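3'-5'-exonuclease (Saccharomyces cerevisiae, PDB 3E2V) probably acts as a magnesium-dependent TatD-type nuclease that excises DNA from the 3' to the 5' end and also incises double-stranded DNA. Local coordinates at residues L19-D23 against P24-G28; S335-K338 against N339-A342. All coordinates share one frame; numbering follows the deposited sequence.

Contact 1: residues L19-D23 against P24-G28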
loop_
_atom_site.group_PDB
_atom_site.type_symbol
_atom_site.label_atom_id
_atom_site.label_comp_id
_atom_site.label_asym_id
_atom_site.label_seq_id
_atom_site.Cartn_x
_atom_site.Cartn_y
_atom_site.Cartn_z
ATOM N N LEU A 19 -4.068 3.244 2.727
ATOM C CA LEU A 19 -5.306 3.170 3.456
ATOM C C LEU A 19 -6.048 1.867 3.118
ATOM O O LEU A 19 -6.504 1.671 1.988
ATOM C CB LEU A 19 -6.160 4.402 3.137
ATOM C CG LEU A 19 -7.567 4.455 3.754
ATOM C CD1 LEU A 19 -7.520 4.241 5.261
ATOM C CD2 LEU A 19 -8.216 5.785 3.465
ATOM N N ASN A 20 -6.165 0.963 4.092
ATOM C CA ASN A 20 -6.844 -0.312 3.816
ATOM C C ASN A 20 -8.330 -0.177 4.091
ATOM O O ASN A 20 -8.865 -0.775 5.031
ATOM C CB ASN A 20 -6.241 -1.409 4.684
ATOM C CG ASN A 20 -4.770 -1.584 4.441
ATOM O OD1 ASN A 20 -4.361 -2.169 3.436
ATOM N ND2 ASN A 20 -3.949 -1.080 5.384
ATOM N N LEU A 21 -8.992 0.650 3.289
ATOM C CA LEU A 21 -10.369 1.043 3.575
ATOM C C LEU A 21 -11.380 -0.088 3.482
ATOM O O LEU A 21 -12.445 -0.013 4.105
ATOM C CB LEU A 21 -10.760 2.203 2.667
ATOM C CG LEU A 21 -11.984 2.979 3.162
ATOM C CD1 LEU A 21 -11.717 3.698 4.491
ATOM C CD2 LEU A 21 -12.434 3.970 2.097
ATOM N N THR A 22 -11.058 -1.141 2.741
ATOM C CA THR A 22 -11.937 -2.310 2.711
ATOM C C THR A 22 -11.834 -3.200 3.951
ATOM O O THR A 22 -12.576 -4.187 4.048
ATOM C CB THR A 22 -11.659 -3.202 1.499
ATOM O OG1 THR A 22 -10.340 -3.772 1.611
ATOM C CG2 THR A 22 -11.781 -2.413 0.210
ATOM N N ASP A 23 -10.919 -2.901 4.881
ATOM C CA ASP A 23 -10.745 -3.781 6.021
ATOM C C ASP A 23 -12.035 -3.908 6.828
ATOM O O ASP A 23 -12.723 -2.913 7.031
ATOM C CB ASP A 23 -9.627 -3.300 6.925
ATOM C CG ASP A 23 -9.279 -4.342 7.948
ATOM O OD1 ASP A 23 -8.449 -5.214 7.641
ATOM O OD2 ASP A 23 -9.897 -4.333 9.022
ATOM N N PRO A 24 -12.389 -5.137 7.257
ATOM C CA PRO A 24 -13.620 -5.277 8.036
ATOM C C PRO A 24 -13.782 -4.372 9.257
ATOM O O PRO A 24 -14.915 -4.027 9.592
ATOM C CB PRO A 24 -13.618 -6.758 8.420
ATOM C CG PRO A 24 -12.919 -7.398 7.250
ATOM C CD PRO A 24 -11.773 -6.450 6.996
ATOM N N MET A 25 -12.688 -3.947 9.884
ATOM C CA MET A 25 -12.807 -3.067 11.065
ATOM C C MET A 25 -13.489 -1.732 10.707
ATOM O O MET A 25 -14.237 -1.164 11.506
ATOM C CB MET A 25 -11.437 -2.798 11.711
ATOM C CG MET A 25 -10.864 -3.972 12.484
ATOM S SD MET A 25 -9.389 -3.501 13.514
ATOM C CE MET A 25 -8.142 -4.326 12.579
ATOM N N PHE A 26 -13.239 -1.249 9.488
ATOM C CA PHE A 26 -13.861 -0.009 9.025
ATOM C C PHE A 26 -15.343 -0.182 8.691
ATOM O O PHE A 26 -16.080 0.794 8.486
ATOM C CB PHE A 26 -13.091 0.583 7.841
ATOM C CG PHE A 26 -11.705 1.037 8.202
ATOM C CD1 PHE A 26 -11.478 1.733 9.385
ATOM C CD2 PHE A 26 -10.619 0.775 7.353
ATOM C CE1 PHE A 26 -10.184 2.160 9.725
ATOM C CE2 PHE A 26 -9.335 1.209 7.665
ATOM C CZ PHE A 26 -9.114 1.901 8.858
ATOM N N HIS A 27 -15.766 -1.444 8.651
ATOM C CA HIS A 27 -17.152 -1.797 8.414
ATOM C C HIS A 27 -17.823 -2.297 9.710
ATOM O O HIS A 27 -18.939 -2.827 9.688
ATOM C CB HIS A 27 -17.213 -2.767 7.233
ATOM C CG HIS A 27 -16.585 -2.185 5.999
ATOM N ND1 HIS A 27 -17.325 -1.627 4.978
ATOM C CD2 HIS A 27 -15.286 -1.978 5.679
ATOM C CE1 HIS A 27 -16.507 -1.141 4.061
ATOM N NE2 HIS A 27 -15.263 -1.335 4.464
ATOM N N GLY A 28 -17.152 -2.079 10.840
ATOM C CA GLY A 28 -17.715 -2.385 12.148
ATOM C C GLY A 28 -17.519 -3.820 12.605
ATOM O O GLY A 28 -18.100 -4.224 13.624
#

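Contact 2: residues S335-K338 against N339-A342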
loop_
_atom_site.group_PDB
_atom_site.type_symbol
_atom_site.label_atom_id
_atom_site.label_comp_id
_atom_site.label_asym_id
_atom_site.label_seq_id
_atom_site.Cartn_x
_atom_site.Cartn_y
_atom_site.Cartn_z
ATOM N N SER A 335 -11.520 8.419 21.728
ATOM C CA SER A 335 -11.398 7.021 21.309
ATOM C C SER A 335 -12.132 6.161 22.327
ATOM O O SER A 335 -11.897 6.290 23.529
ATOM C CB SER A 335 -9.917 6.643 21.266
ATOM O OG SER A 335 -9.687 5.340 20.764
ATOM N N VAL A 336 -13.046 5.313 21.856
ATOM C CA VAL A 336 -13.827 4.429 22.739
ATOM C C VAL A 336 -13.635 2.971 22.345
ATOM O O VAL A 336 -13.205 2.665 21.224
ATOM C CB VAL A 336 -15.336 4.763 22.697
ATOM C CG1 VAL A 336 -15.623 6.149 23.284
ATOM C CG2 VAL A 336 -15.898 4.654 21.276
ATOM N N LYS A 337 -13.971 2.050 23.248
ATOM C CA LYS A 337 -13.886 0.626 22.920
ATOM C C LYS A 337 -14.900 0.303 21.810
ATOM O O LYS A 337 -15.911 0.997 21.657
ATOM C CB LYS A 337 -14.145 -0.252 24.154
ATOM C CG LYS A 337 -13.186 -0.003 25.333
ATOM C CD LYS A 337 -13.622 -0.751 26.615
ATOM C CE LYS A 337 -15.023 -0.316 27.122
ATOM N NZ LYS A 337 -15.099 0.891 28.040
ATOM N N LYS A 338 -14.618 -0.736 21.028
ATOM C CA LYS A 338 -15.472 -1.068 19.875
ATOM C C LYS A 338 -16.958 -1.274 20.232
ATOM O O LYS A 338 -17.830 -0.966 19.428
ATOM C CB LYS A 338 -14.918 -2.283 19.121
ATOM C CG LYS A 338 -14.758 -3.522 20.003
ATOM C CD LYS A 338 -14.183 -4.687 19.226
ATOM C CE LYS A 338 -13.984 -5.909 20.119
ATOM N NZ LYS A 338 -12.863 -5.745 21.068
ATOM N N ASN A 339 -17.236 -1.768 21.438
ATOM C CA ASN A 339 -18.625 -1.988 21.858
ATOM C C ASN A 339 -19.341 -0.726 22.354
ATOM O O ASN A 339 -20.534 -0.766 22.684
ATOM C CB ASN A 339 -18.708 -3.093 22.923
ATOM C CG ASN A 339 -18.008 -2.716 24.215
ATOM O OD1 ASN A 339 -16.960 -2.077 24.206
ATOM N ND2 ASN A 339 -18.572 -3.141 25.338
ATOM N N LYS A 340 -18.621 0.395 22.384
ATOM C CA LYS A 340 -19.159 1.680 22.832
ATOM C C LYS A 340 -19.352 2.688 21.702
ATOM O O LYS A 340 -19.901 3.766 21.922
ATOM C CB LYS A 340 -18.250 2.290 23.918
ATOM C CG LYS A 340 -18.069 1.418 25.158
ATOM C CD LYS A 340 -19.374 1.234 25.906
ATOM C CE LYS A 340 -19.152 0.435 27.171
ATOM N NZ LYS A 340 -20.405 0.395 27.970
ATOM N N LEU A 341 -18.918 2.341 20.486
ATOM C CA LEU A 341 -18.981 3.287 19.376
ATOM C C LEU A 341 -20.414 3.512 18.860
ATOM O O LEU A 341 -20.797 4.632 18.539
ATOM C CB LEU A 341 -18.070 2.851 18.226
ATOM C CG LEU A 341 -18.040 3.886 17.108
ATOM C CD1 LEU A 341 -17.307 5.150 17.571
ATOM C CD2 LEU A 341 -17.429 3.365 15.854
ATOM N N ALA A 342 -21.196 2.437 18.758
ATOM C CA ALA A 342 -22.468 2.530 18.052
ATOM C C ALA A 342 -23.390 3.628 18.609
ATOM O O ALA A 342 -23.982 4.381 17.847
ATOM C CB ALA A 342 -23.161 1.191 18.030
HETATM O O HOH W 1 -20.445 -0.271 19.387
#

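Contact 1: residues L19-D23 against P24-G28
With CG swung opposite the backbone N (chi1 -169°), Asp23 folds its carboxylate over the chain just ahead, while His27, whose CG stands opposite its own carbonyl carbon (chi1 -57°), brings its imidazole back toward Leu21. A short turn can thus be tied by side chains and backbone together. Asp23 OD2 accepts the N-H of Met25 at 2.9 Å, a nearly straight bond (166°) that meets the anti side of the oxygen somewhat out of the carboxylate plane. This is an Asx turn with Pro24 in the middle, and CB of Met25 lies 3.5 Å from Asp23 OD2. Phe26 N donates to Asp23 O at 3.0 Å, and the edge of the imidazole sets His27 CD2 3.0 Å from the same Asp23 O. His27 NE2 donates to a lone pair of Leu21 O at 3.1 Å. Phe26 points back into the first half of the loop: Asn20 O approaches the ring edge, 3.3 Å from Phe26 CD2, and Leu21 CD1 packs 4.2 Å from Phe26 CD2. An alanine in place of Asp23 would leave the Met25 N-H without its carboxylate mate and is likely to let the start of the 3-10 segment drift. Leu43 of helix 40-49 touches both Leu21 and Phe26. Asn20 bonds through its side chain to Thr58 and to the magnesium ligand Asp303, placing this loop, which follows the first barrel strand, beside the metal site of a TatD-type TIM barrel.

Contact 2: residues S335-K338 against N339-A342
Val336, at the end of strand 334-336, reaches the returning chain with its CG2 methyl, which lies 3.9 Å from Leu341 CA and 4.0 Å from the CD1 methyl of Leu341. The CB of Val336 lies 4.0 Å from the CB of Lys340, four residues on. Lys337 then supplies the closing bond: Lys340 N donates to Lys337 O at 2.9 Å. The Lys337 side chain, bent at chi3 and chi4, runs alongside both Asn339 and Lys340. Asn339 OD1 rests 3.4 Å from Lys337 CB, and Lys337 CE lies 4.0 Å from Lys340 CG. The two lysine chains lie side by side through their methylenes, while the like charges stay 5.3 Å apart, Lys337 NZ to Lys340 NZ. Lys338 makes a cation-pi contact with Tyr35, and a water donates to Lys338 O and accepts the N-H of Ala342, bridging the two. Leu341 also packs on Tyr351 and Val353 of strand 351-353. The arrangement is that of a beta turn, with type I backbone angles at Lys338 and Asn339, reversing the chain at the surface end of a small two-stranded parallel sheet.

Overall arrangement
One local turn lies beside the bound magnesium ion and the other at the surface. Contact 1 holds Asn20, whose side chain comes within about 4 Å of the ion, whereas contact 2 lies away from the metal site. The centre of contact 1 is about 14 Å from the chain's centre and that of contact 2 about 27 Å. The centres of the two contacts are about 15 Å apart and their nearest atoms about 7 Å, without touching. Two residues outside the segments help to relate them: Tyr35, already met as the partner of Lys338, is backbone-bonded to Gly28, while Arg356, which follows strand 351-353, the partner of strand 334-336, bonds to Met25 O.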